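Probable L,D-transpeptidase 3 (Mycobacterium tuberculosis, PDB 6D4K) probably acts as an L,D-transpeptidase in cell-wall peptidoglycan biosynthesis, unable to make 3->3 cross-links from tetrapeptide donors but possibly attaching proteins to peptidoglycan. Local coordinates at residues V31-G36 / V41-V46; V135-P140 / A244-N249; V150-G153 / M158-S161; V204-R209 / L239-A244. All coordinates share one frame; numbering follows the deposited sequence.

Contact 1: V31-G36 / V41-V46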
loop_
_atom_site.group_PDB
_atom_site.type_symbol
_atom_site.label_atom_id
_atom_site.label_comp_id
_atom_site.label_asym_id
_atom_site.label_seq_id
_atom_site.Cartn_x
_atom_site.Cartn_y
_atom_site.Cartn_z
ATOM N N VAL A 31 4.694 -7.453 -18.290
ATOM C CA VAL A 31 3.713 -6.539 -17.734
ATOM C C VAL A 31 3.150 -7.153 -16.465
ATOM O O VAL A 31 2.910 -8.366 -16.410
ATOM C CB VAL A 31 2.575 -6.310 -18.747
ATOM C CG1 VAL A 31 1.357 -5.714 -18.076
ATOM C CG2 VAL A 31 3.079 -5.438 -19.868
ATOM N N LEU A 32 2.928 -6.313 -15.451
ATOM C CA LEU A 32 2.129 -6.698 -14.287
ATOM C C LEU A 32 0.865 -5.853 -14.322
ATOM O O LEU A 32 0.919 -4.693 -14.730
ATOM C CB LEU A 32 2.850 -6.393 -12.980
ATOM C CG LEU A 32 4.174 -7.102 -12.715
ATOM C CD1 LEU A 32 4.719 -6.620 -11.386
ATOM C CD2 LEU A 32 3.991 -8.612 -12.731
ATOM N N PRO A 33 -0.279 -6.405 -13.875
ATOM C CA PRO A 33 -0.524 -7.774 -13.403
ATOM C C PRO A 33 -0.265 -8.853 -14.475
ATOM O O PRO A 33 -0.433 -8.579 -15.671
ATOM C CB PRO A 33 -2.018 -7.744 -13.035
ATOM C CG PRO A 33 -2.270 -6.356 -12.668
ATOM C CD PRO A 33 -1.454 -5.546 -13.651
ATOM N N THR A 34 0.173 -10.044 -14.046
ATOM C CA THR A 34 0.304 -11.158 -14.975
ATOM C C THR A 34 -1.077 -11.619 -15.439
ATOM O O THR A 34 -2.102 -11.312 -14.824
ATOM C CB THR A 34 1.081 -12.331 -14.348
ATOM O OG1 THR A 34 0.330 -12.910 -13.274
ATOM C CG2 THR A 34 2.442 -11.890 -13.824
ATOM N N ARG A 35 -1.098 -12.412 -16.508
ATOM C CA ARG A 35 -2.371 -12.872 -17.050
ATOM C C ARG A 35 -3.114 -13.702 -16.008
ATOM O O ARG A 35 -2.594 -14.706 -15.503
ATOM C CB ARG A 35 -2.140 -13.695 -18.316
ATOM C CG ARG A 35 -3.434 -14.054 -19.037
ATOM C CD ARG A 35 -3.181 -14.909 -20.274
ATOM N NE ARG A 35 -2.288 -14.249 -21.225
ATOM C CZ ARG A 35 -2.687 -13.419 -22.185
ATOM N NH1 ARG A 35 -3.977 -13.144 -22.339
ATOM N NH2 ARG A 35 -1.794 -12.868 -22.997
ATOM N N GLY A 36 -4.321 -13.268 -15.664
ATOM C CA GLY A 36 -5.153 -13.980 -14.725
ATOM C C GLY A 36 -4.820 -13.750 -13.267
ATOM O O GLY A 36 -5.426 -14.394 -12.403
ATOM N N VAL A 41 -7.630 -3.414 -5.761
ATOM C CA VAL A 41 -8.401 -2.574 -6.682
ATOM C C VAL A 41 -7.695 -1.297 -7.110
ATOM O O VAL A 41 -8.253 -0.534 -7.902
ATOM C CB VAL A 41 -9.836 -2.266 -6.199
ATOM C CG1 VAL A 41 -10.641 -3.545 -6.067
ATOM C CG2 VAL A 41 -9.817 -1.497 -4.894
ATOM N N ALA A 42 -6.469 -1.049 -6.647
ATOM C CA ALA A 42 -5.681 0.062 -7.164
ATOM C C ALA A 42 -4.374 -0.413 -7.788
ATOM O O ALA A 42 -3.429 0.372 -7.920
ATOM C CB ALA A 42 -5.427 1.131 -6.097
ATOM N N HIS A 43 -4.297 -1.674 -8.202
ATOM C CA HIS A 43 -3.020 -2.195 -8.680
ATOM C C HIS A 43 -2.580 -1.446 -9.938
ATOM O O HIS A 43 -3.362 -1.331 -10.888
ATOM C CB HIS A 43 -3.097 -3.695 -8.966
ATOM C CG HIS A 43 -1.749 -4.373 -9.020
ATOM N ND1 HIS A 43 -0.819 -4.104 -10.001
ATOM C CD2 HIS A 43 -1.180 -5.307 -8.212
ATOM C CE1 HIS A 43 0.264 -4.834 -9.792
ATOM N NE2 HIS A 43 0.067 -5.579 -8.719
ATOM N N PRO A 44 -1.350 -0.943 -9.995
ATOM C CA PRO A 44 -0.884 -0.277 -11.214
ATOM C C PRO A 44 -0.589 -1.276 -12.323
ATOM O O PRO A 44 -0.481 -2.487 -12.118
ATOM C CB PRO A 44 0.395 0.428 -10.753
ATOM C CG PRO A 44 0.902 -0.429 -9.617
ATOM C CD PRO A 44 -0.368 -0.861 -8.896
ATOM N N VAL A 45 -0.444 -0.745 -13.527
ATOM C CA VAL A 45 0.036 -1.519 -14.661
ATOM C C VAL A 45 1.528 -1.233 -14.799
ATOM O O VAL A 45 1.931 -0.094 -15.060
ATOM C CB VAL A 45 -0.740 -1.195 -15.941
ATOM C CG1 VAL A 45 -0.177 -2.015 -17.089
ATOM C CG2 VAL A 45 -2.238 -1.477 -15.729
ATOM N N VAL A 46 2.353 -2.250 -14.599
ATOM C CA VAL A 46 3.802 -2.076 -14.512
ATOM C C VAL A 46 4.436 -2.697 -15.753
ATOM O O VAL A 46 4.295 -3.903 -15.995
ATOM C CB VAL A 46 4.378 -2.683 -13.223
ATOM C CG1 VAL A 46 5.866 -2.326 -13.077
ATOM C CG2 VAL A 46 3.580 -2.209 -12.013
#
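Leu32 and Val46 form an antiparallel hydrogen-bonded pair, each supplying one donor and one acceptor. Leu32 N donates a hydrogen bond to Val46 O at 2.8 Å, and Val46 N returns a bond of 2.8 Å to Leu32 O. Both acceptors also meet a CA-H: Val31 CA lies 3.2 Å from Val46 O, and Val45 CA 3.3 Å from Leu32 O. Beta-branched valines suit the extended backbone. On one face Leu32 CB rests against Val46 CB at 4.0 Å; on the other Val31 CG1 meets Val45 CG1.

Pro33, which has no N-H to offer, follows a cis peptide bond and comes where the strand pairing stops. With CG anti to the backbone N (chi1 -161°), His43 sets its ring beside Pro33, whose CG lies over one face, a CH-pi contact 4.2 Å from the centroid. The ring's rotation is fixed by His43 ND1, which donates to Pro44 O at 2.7 Å, on a lone pair and only 2° out of the ring plane. A buried imidazole thus has its ND1 proton satisfied locally, while His43 O receives Trp94 NE1 and the backbone of Val45 pairs with Trp88 on the next strand. Strands 28-32 and 45-49 are neighbours in a four-stranded antiparallel sheet, and the reach of Val31 and Pro33 to strand 107-113 of a second sheet is consistent with the beta-sandwich of a bacterial Ig-like domain.

Contact 2: V135-P140 / A244-N249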
loop_
_atom_site.group_PDB
_atom_site.type_symbol
_atom_site.label_atom_id
_atom_site.label_comp_id
_atom_site.label_asym_id
_atom_site.label_seq_id
_atom_site.Cartn_x
_atom_site.Cartn_y
_atom_site.Cartn_z
ATOM N N VAL A 135 -18.163 -1.515 2.852
ATOM C CA VAL A 135 -18.739 -1.794 4.164
ATOM C C VAL A 135 -17.612 -1.841 5.183
ATOM O O VAL A 135 -16.724 -2.698 5.105
ATOM C CB VAL A 135 -19.516 -3.119 4.152
ATOM C CG1 VAL A 135 -20.073 -3.399 5.531
ATOM C CG2 VAL A 135 -20.640 -3.072 3.104
ATOM N N GLU A 136 -17.644 -0.930 6.144
ATOM C CA GLU A 136 -16.624 -0.916 7.182
ATOM C C GLU A 136 -16.722 -2.181 8.027
ATOM O O GLU A 136 -17.814 -2.578 8.442
ATOM C CB GLU A 136 -16.809 0.317 8.065
ATOM C CG GLU A 136 -16.475 1.635 7.383
ATOM C CD GLU A 136 -17.522 2.082 6.376
ATOM O OE1 GLU A 136 -18.672 1.594 6.438
ATOM O OE2 GLU A 136 -17.188 2.927 5.520
ATOM N N GLU A 137 -15.577 -2.824 8.271
ATOM C CA GLU A 137 -15.546 -4.080 9.001
ATOM C C GLU A 137 -14.186 -4.257 9.665
ATOM O O GLU A 137 -13.163 -3.796 9.161
ATOM C CB GLU A 137 -15.833 -5.263 8.070
ATOM C CG GLU A 137 -16.024 -6.576 8.795
ATOM C CD GLU A 137 -16.066 -7.762 7.859
ATOM O OE1 GLU A 137 -15.963 -7.563 6.630
ATOM O OE2 GLU A 137 -16.198 -8.898 8.355
ATOM N N GLY A 138 -14.192 -4.942 10.807
ATOM C CA GLY A 138 -12.980 -5.266 11.526
ATOM C C GLY A 138 -13.107 -6.607 12.221
ATOM O O GLY A 138 -14.108 -7.313 12.066
ATOM N N PRO A 139 -12.101 -6.986 13.007
ATOM C CA PRO A 139 -12.141 -8.287 13.692
ATOM C C PRO A 139 -13.119 -8.266 14.854
ATOM O O PRO A 139 -13.506 -7.192 15.334
ATOM C CB PRO A 139 -10.702 -8.457 14.200
ATOM C CG PRO A 139 -10.207 -7.054 14.374
ATOM C CD PRO A 139 -10.859 -6.245 13.288
ATOM N N PRO A 140 -13.551 -9.440 15.320
ATOM C CA PRO A 140 -14.313 -9.486 16.565
ATOM C C PRO A 140 -13.479 -8.994 17.724
ATOM O O PRO A 140 -12.235 -9.110 17.710
ATOM C CB PRO A 140 -14.646 -10.981 16.709
ATOM C CG PRO A 140 -14.637 -11.502 15.307
ATOM C CD PRO A 140 -13.546 -10.732 14.614
ATOM N N ALA A 244 -3.871 -5.479 13.145
ATOM C CA ALA A 244 -2.938 -5.684 12.036
ATOM C C ALA A 244 -3.124 -7.051 11.387
ATOM O O ALA A 244 -3.061 -7.173 10.158
ATOM C CB ALA A 244 -1.496 -5.514 12.525
ATOM N N GLU A 245 -3.322 -8.098 12.194
ATOM C CA GLU A 245 -3.489 -9.437 11.641
ATOM C C GLU A 245 -4.712 -9.510 10.741
ATOM O O GLU A 245 -4.650 -10.057 9.632
ATOM C CB GLU A 245 -3.592 -10.464 12.770
ATOM C CG GLU A 245 -3.990 -11.851 12.306
ATOM C CD GLU A 245 -4.231 -12.800 13.457
ATOM O OE1 GLU A 245 -4.068 -14.018 13.257
ATOM O OE2 GLU A 245 -4.584 -12.329 14.561
ATOM N N TRP A 246 -5.828 -8.938 11.198
ATOM C CA TRP A 246 -7.071 -8.962 10.439
ATOM C C TRP A 246 -6.934 -8.174 9.141
ATOM O O TRP A 246 -7.304 -8.661 8.068
ATOM C CB TRP A 246 -8.195 -8.398 11.310
ATOM C CG TRP A 246 -9.535 -8.580 10.732
ATOM C CD1 TRP A 246 -10.382 -9.631 10.938
ATOM C CD2 TRP A 246 -10.198 -7.697 9.835
ATOM N NE1 TRP A 246 -11.537 -9.447 10.232
ATOM C CE2 TRP A 246 -11.448 -8.270 9.537
ATOM C CE3 TRP A 246 -9.861 -6.469 9.257
ATOM C CZ2 TRP A 246 -12.362 -7.662 8.678
ATOM C CZ3 TRP A 246 -10.765 -5.869 8.403
ATOM C CH2 TRP A 246 -11.999 -6.466 8.122
ATOM N N TYR A 247 -6.372 -6.968 9.209
ATOM C CA TYR A 247 -6.166 -6.178 7.995
ATOM C C TYR A 247 -5.213 -6.881 7.027
ATOM O O TYR A 247 -5.470 -6.949 5.823
ATOM C CB TYR A 247 -5.626 -4.796 8.362
ATOM C CG TYR A 247 -5.245 -3.992 7.153
ATOM C CD1 TYR A 247 -3.930 -3.587 6.953
ATOM C CD2 TYR A 247 -6.203 -3.613 6.221
ATOM C CE1 TYR A 247 -3.573 -2.833 5.850
ATOM C CE2 TYR A 247 -5.854 -2.863 5.110
ATOM C CZ TYR A 247 -4.537 -2.468 4.933
ATOM O OH TYR A 247 -4.185 -1.728 3.820
ATOM N N TYR A 248 -4.085 -7.375 7.540
ATOM C CA TYR A 248 -3.119 -8.111 6.727
ATOM C C TYR A 248 -3.794 -9.271 6.000
ATOM O O TYR A 248 -3.594 -9.475 4.801
ATOM C CB TYR A 248 -2.004 -8.629 7.633
ATOM C CG TYR A 248 -0.915 -9.427 6.957
ATOM C CD1 TYR A 248 -1.072 -10.789 6.680
ATOM C CD2 TYR A 248 0.312 -8.838 6.660
ATOM C CE1 TYR A 248 -0.053 -11.529 6.093
ATOM C CE2 TYR A 248 1.335 -9.570 6.082
ATOM C CZ TYR A 248 1.145 -10.907 5.788
ATOM O OH TYR A 248 2.167 -11.632 5.214
ATOM N N ASN A 249 -4.596 -10.047 6.722
ATOM C CA ASN A 249 -5.241 -11.203 6.112
ATOM C C ASN A 249 -6.304 -10.802 5.098
ATOM O O ASN A 249 -6.594 -11.584 4.185
ATOM C CB ASN A 249 -5.842 -12.109 7.192
ATOM C CG ASN A 249 -4.787 -12.870 7.977
ATOM O OD1 ASN A 249 -3.669 -13.098 7.501
ATOM N ND2 ASN A 249 -5.153 -13.299 9.176
#
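Glu137 O comes to 3.1 Å from Trp246 CH2 and 3.3 Å from Trp246 CZ3, a close approach of a carbonyl oxygen to ring carbons and not a hydrogen bond. No hydrogen bond joins the two segments, and Gly138 and Pro139 lie over one face of the indole. Gly138 CA sits 3.6 Å from the centroid of the six-membered ring and only 7° off its normal, a CH-pi contact. Glycine suits the place because a CB would run into Pro139 CD, while its CA can sit directly on the ring. Next along the chain, Pro139 CD covers the five-membered ring at 3.9 Å from its centroid, and Pro139 CB presses on Trp246 CD1 at 3.5 Å. A rigid proline is apt for such a lid, being apolar and costing little entropy to hold still. The indole reaches this chain because its CG stands anti to the backbone N (chi1 -170°), which carries the rings against Gly138 and Pro139. The Glu137 side chain crosses Trp246 CZ2, but it is modelled in two conformers and its contact is tentative. Trp246 of helix 241-250 also touches Val130 and Ile132 of strand 127-132 and Met158 of strand 157-159, while the chain leaving strand 135-136 passes over its ring.

Contact 3: V150-G153 / M158-S161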
loop_
_atom_site.group_PDB
_atom_site.type_symbol
_atom_site.label_atom_id
_atom_site.label_comp_id
_atom_site.label_asym_id
_atom_site.label_seq_id
_atom_site.Cartn_x
_atom_site.Cartn_y
_atom_site.Cartn_z
ATOM N N VAL A 150 -8.269 1.420 24.193
ATOM C CA VAL A 150 -9.200 2.185 23.370
ATOM C C VAL A 150 -9.790 1.269 22.310
ATOM O O VAL A 150 -9.061 0.577 21.590
ATOM C CB VAL A 150 -8.496 3.392 22.727
ATOM C CG1 VAL A 150 -9.382 4.022 21.651
ATOM C CG2 VAL A 150 -8.124 4.426 23.782
ATOM N N HIS A 151 -11.118 1.229 22.233
ATOM C CA HIS A 151 -11.781 0.643 21.077
ATOM C C HIS A 151 -13.078 1.392 20.828
ATOM O O HIS A 151 -13.755 1.816 21.770
ATOM C CB HIS A 151 -11.992 -0.876 21.172
ATOM C CG HIS A 151 -12.646 -1.324 22.435
ATOM N ND1 HIS A 151 -11.992 -1.329 23.647
ATOM C CD2 HIS A 151 -13.891 -1.797 22.676
ATOM C CE1 HIS A 151 -12.808 -1.781 24.583
ATOM N NE2 HIS A 151 -13.968 -2.068 24.021
ATOM N N PHE A 152 -13.409 1.558 19.552
ATOM C CA PHE A 152 -14.360 2.582 19.149
ATOM C C PHE A 152 -15.797 2.093 19.067
ATOM O O PHE A 152 -16.721 2.902 19.207
ATOM C CB PHE A 152 -13.914 3.209 17.827
ATOM C CG PHE A 152 -12.743 4.133 17.975
ATOM C CD1 PHE A 152 -12.887 5.355 18.608
ATOM C CD2 PHE A 152 -11.494 3.775 17.510
ATOM C CE1 PHE A 152 -11.805 6.209 18.757
ATOM C CE2 PHE A 152 -10.416 4.629 17.652
ATOM C CZ PHE A 152 -10.568 5.840 18.279
ATOM N N GLY A 153 -16.018 0.801 18.854
ATOM C CA GLY A 153 -17.372 0.310 18.719
ATOM C C GLY A 153 -18.046 0.639 17.408
ATOM O O GLY A 153 -19.188 0.215 17.200
ATOM N N MET A 158 -10.297 1.264 13.474
ATOM C CA MET A 158 -9.218 0.745 14.292
ATOM C C MET A 158 -8.414 1.887 14.884
ATOM O O MET A 158 -8.120 2.876 14.199
ATOM C CB MET A 158 -8.262 -0.107 13.459
ATOM C CG MET A 158 -8.900 -1.271 12.736
ATOM S SD MET A 158 -7.687 -2.113 11.712
ATOM C CE MET A 158 -8.543 -3.624 11.257
ATOM N N PRO A 159 -8.047 1.786 16.150
ATOM C CA PRO A 159 -7.192 2.823 16.728
ATOM C C PRO A 159 -5.746 2.613 16.287
ATOM O O PRO A 159 -5.268 1.482 16.145
ATOM C CB PRO A 159 -7.428 2.688 18.241
ATOM C CG PRO A 159 -8.805 1.924 18.313
ATOM C CD PRO A 159 -8.674 0.952 17.181
ATOM N N ALA A 160 -5.096 3.721 15.962
ATOM C CA ALA A 160 -3.850 3.707 15.225
ATOM C C ALA A 160 -2.962 4.801 15.785
ATOM O O ALA A 160 -3.399 5.658 16.561
ATOM C CB ALA A 160 -4.082 3.943 13.725
ATOM N N SER A 161 -1.698 4.758 15.391
ATOM C CA SER A 161 -0.742 5.792 15.750
ATOM C C SER A 161 0.116 6.038 14.523
ATOM O O SER A 161 0.758 5.112 14.021
ATOM C CB SER A 161 0.117 5.359 16.940
ATOM O OG SER A 161 0.894 6.435 17.425
#
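Phe152 holds its CG anti to its own carbonyl carbon (chi1 -74°), which swings the ring toward Pro159, and Val150 places CG1 opposite its backbone N (chi1 168°), aiming that methyl at the same proline. The ring and the methyl converge on Pro159 CG. Phe152 CE2 comes to 3.2 Å from Pro159 CG, unusually short for two carbons, so its exact value deserves caution, with Phe152 CD2 behind it at 3.4 Å. Pro159 CG meets the aromatic ring obliquely, whereas Pro159 N lies at the ring's edge, in its plane. On the valine side, Val150 CG1 stands 4.0 Å from Pro159 CG, and the two side chains run antiparallel alongside one another. The same Val150 methyl also lies over a face of the Phe152 ring, near its rim, so valine, phenylalanine and proline touch one another in turn. His151, between the two apolar residues, sends its imidazole off to Arg149 O instead. Proline is a good target here, since its fixed ring offers a compact apolar surface on strand 157-159, and its other neighbours include Asp243 of helix 241-250. No hydrogen bond or charge pair crosses: the attraction between these two segments is apolar packing.

Contact 4: V204-R209 / L239-A244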
loop_
_atom_site.group_PDB
_atom_site.type_symbol
_atom_site.label_atom_id
_atom_site.label_comp_id
_atom_site.label_asym_id
_atom_site.label_seq_id
_atom_site.Cartn_x
_atom_site.Cartn_y
_atom_site.Cartn_z
ATOM N N VAL A 204 8.823 -7.091 13.240
ATOM C CA VAL A 204 7.444 -6.670 13.034
ATOM C C VAL A 204 6.657 -7.875 12.539
ATOM O O VAL A 204 6.999 -8.464 11.507
ATOM C CB VAL A 204 7.365 -5.497 12.047
ATOM C CG1 VAL A 204 5.925 -5.184 11.718
ATOM C CG2 VAL A 204 8.068 -4.275 12.630
ATOM N N ASP A 205 5.590 -8.221 13.263
ATOM C CA ASP A 205 4.888 -9.479 13.022
ATOM C C ASP A 205 4.156 -9.468 11.684
ATOM O O ASP A 205 4.354 -10.358 10.847
ATOM C CB ASP A 205 3.915 -9.751 14.167
ATOM C CG ASP A 205 3.626 -11.227 14.349
ATOM O OD1 ASP A 205 3.870 -12.012 13.406
ATOM O OD2 ASP A 205 3.164 -11.602 15.446
ATOM N N TYR A 206 3.278 -8.486 11.477
ATOM C CA TYR A 206 2.538 -8.330 10.234
ATOM C C TYR A 206 2.954 -7.001 9.628
ATOM O O TYR A 206 2.945 -5.978 10.319
ATOM C CB TYR A 206 1.020 -8.336 10.485
ATOM C CG TYR A 206 0.509 -9.626 11.075
ATOM C CD1 TYR A 206 0.079 -10.664 10.262
ATOM C CD2 TYR A 206 0.481 -9.818 12.452
ATOM C CE1 TYR A 206 -0.372 -11.854 10.796
ATOM C CE2 TYR A 206 0.029 -11.007 13.000
ATOM C CZ TYR A 206 -0.397 -12.021 12.169
ATOM O OH TYR A 206 -0.850 -13.205 12.714
ATOM N N ALA A 207 3.329 -7.011 8.350
ATOM C CA ALA A 207 3.882 -5.817 7.719
ATOM C C ALA A 207 3.309 -5.663 6.319
ATOM O O ALA A 207 3.569 -6.497 5.445
ATOM C CB ALA A 207 5.408 -5.880 7.671
ATOM N N VAL A 208 2.552 -4.584 6.110
ATOM C CA VAL A 208 1.937 -4.256 4.827
ATOM C C VAL A 208 2.688 -3.040 4.293
ATOM O O VAL A 208 2.533 -1.932 4.816
ATOM C CB VAL A 208 0.437 -3.957 4.989
ATOM C CG1 VAL A 208 -0.198 -3.661 3.648
ATOM C CG2 VAL A 208 -0.276 -5.110 5.694
ATOM N N ARG A 209 3.534 -3.239 3.278
ATOM C CA ARG A 209 4.362 -2.152 2.764
ATOM C C ARG A 209 3.543 -1.300 1.797
ATOM O O ARG A 209 2.877 -1.829 0.900
ATOM C CB ARG A 209 5.570 -2.714 2.023
ATOM C CG ARG A 209 6.464 -1.628 1.458
ATOM C CD ARG A 209 7.443 -2.177 0.429
ATOM N NE ARG A 209 8.406 -3.090 1.025
ATOM C CZ ARG A 209 9.638 -2.744 1.384
ATOM N NH1 ARG A 209 10.061 -1.498 1.212
ATOM N NH2 ARG A 209 10.449 -3.646 1.918
ATOM N N LEU A 239 -0.682 -0.353 14.346
ATOM C CA LEU A 239 -1.913 -0.984 14.803
ATOM C C LEU A 239 -1.590 -1.988 15.902
ATOM O O LEU A 239 -0.438 -2.382 16.094
ATOM C CB LEU A 239 -2.621 -1.727 13.659
ATOM C CG LEU A 239 -3.023 -0.936 12.411
ATOM C CD1 LEU A 239 -3.580 -1.870 11.350
ATOM C CD2 LEU A 239 -4.038 0.142 12.767
ATOM N N SER A 240 -2.628 -2.406 16.628
ATOM C CA SER A 240 -2.474 -3.535 17.535
ATOM C C SER A 240 -2.191 -4.799 16.726
ATOM O O SER A 240 -2.454 -4.864 15.525
ATOM C CB SER A 240 -3.745 -3.738 18.365
ATOM O OG SER A 240 -4.793 -4.284 17.575
ATOM N N ARG A 241 -1.652 -5.821 17.398
ATOM C CA ARG A 241 -1.386 -7.078 16.698
ATOM C C ARG A 241 -2.662 -7.662 16.105
ATOM O O ARG A 241 -2.666 -8.133 14.961
ATOM C CB ARG A 241 -0.714 -8.093 17.624
ATOM C CG ARG A 241 -0.191 -9.313 16.874
ATOM C CD ARG A 241 0.105 -10.497 17.787
ATOM N NE ARG A 241 0.925 -11.498 17.104
ATOM C CZ ARG A 241 0.445 -12.478 16.342
ATOM N NH1 ARG A 241 -0.863 -12.601 16.152
ATOM N NH2 ARG A 241 1.277 -13.334 15.763
ATOM N N GLU A 242 -3.759 -7.620 16.862
ATOM C CA GLU A 242 -5.009 -8.220 16.406
ATOM C C GLU A 242 -5.608 -7.446 15.234
ATOM O O GLU A 242 -6.097 -8.051 14.271
ATOM C CB GLU A 242 -6.002 -8.307 17.564
ATOM C CG GLU A 242 -5.579 -9.261 18.684
ATOM C CD GLU A 242 -4.545 -8.659 19.637
ATOM O OE1 GLU A 242 -4.391 -7.419 19.645
ATOM O OE2 GLU A 242 -3.893 -9.427 20.379
ATOM N N ASP A 243 -5.577 -6.110 15.290
ATOM C CA ASP A 243 -6.089 -5.321 14.172
ATOM C C ASP A 243 -5.198 -5.468 12.945
ATOM O O ASP A 243 -5.702 -5.590 11.820
ATOM C CB ASP A 243 -6.242 -3.850 14.570
ATOM C CG ASP A 243 -7.471 -3.597 15.435
ATOM O OD1 ASP A 243 -8.381 -4.453 15.452
ATOM O OD2 ASP A 243 -7.533 -2.535 16.092
ATOM N N ALA A 244 -3.871 -5.479 13.145
ATOM C CA ALA A 244 -2.938 -5.684 12.036
ATOM C C ALA A 244 -3.124 -7.051 11.387
ATOM O O ALA A 244 -3.061 -7.173 10.158
ATOM C CB ALA A 244 -1.496 -5.514 12.525
#
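The first turn of helix 241-250 packs against a corner in the catalytic domain, where the chain bends at Asp205 and Tyr206 between strands 201-204 and 207-209. Arg241 on the helix makes a salt bridge with Asp205 through a single carboxylate oxygen: OD2 lies 2.6 Å from Arg241 NH2 and 2.8 Å from Arg241 NE. Both hydrogen bonds are weak, with N-H...O angles near 120°, because one oxygen is shared between two N-H groups instead of each having its own. Asp205 OD1 has a separate partner, Arg181, so the acid links two arginines, and its negative charge probably steadies both.

Ser240 is the N-cap of the helix: its OG accepts from Asp243 N at 3.0 Å, a job suited to a short side-chain hydroxyl. One residue on, Arg241 keeps its CG anti to the backbone N (chi1 -169°) and runs extended to NE, which brings the guanidinium to Asp205. Its guanidinium turns a face to Tyr206, whose CE2 stands 3.5 Å above that plane near the rim; ring and guanidinium are 82° apart, so the tyrosine presents its edge. Farther down, Tyr206 CB meets Ala244 CB at 4.3 Å, a small residue letting the helix come close. Tyr206 also forms a cation-pi pair with Arg181 and an edge-to-face pair with Tyr248, and its side chain lies about 6 Å from that of His218, the predicted proton donor/acceptor.

Contact 1 stands apart in the Ig-like domain, its nearest atoms about 10 Å from contacts 2 and 4 and about 16 Å from contact 3; it alone is made by strand-to-strand backbone bonds. The other three gather in the catalytic domain around helix 241-250, used by contact 2 through Trp246 and by contact 4 through Arg241 and Ala244. Met158 joins them, its CE 3.7 Å from Trp246 CE3 and 3.5 Å from Asp243 O. Contact 2 lies at the surface, the others partly buried. Contact 2 lays glycine and proline on an indole face, contact 3 sets valine and phenylalanine against a strand proline, both without hydrogen bonds; contact 4, nearer the predicted catalytic histidine, adds a salt bridge.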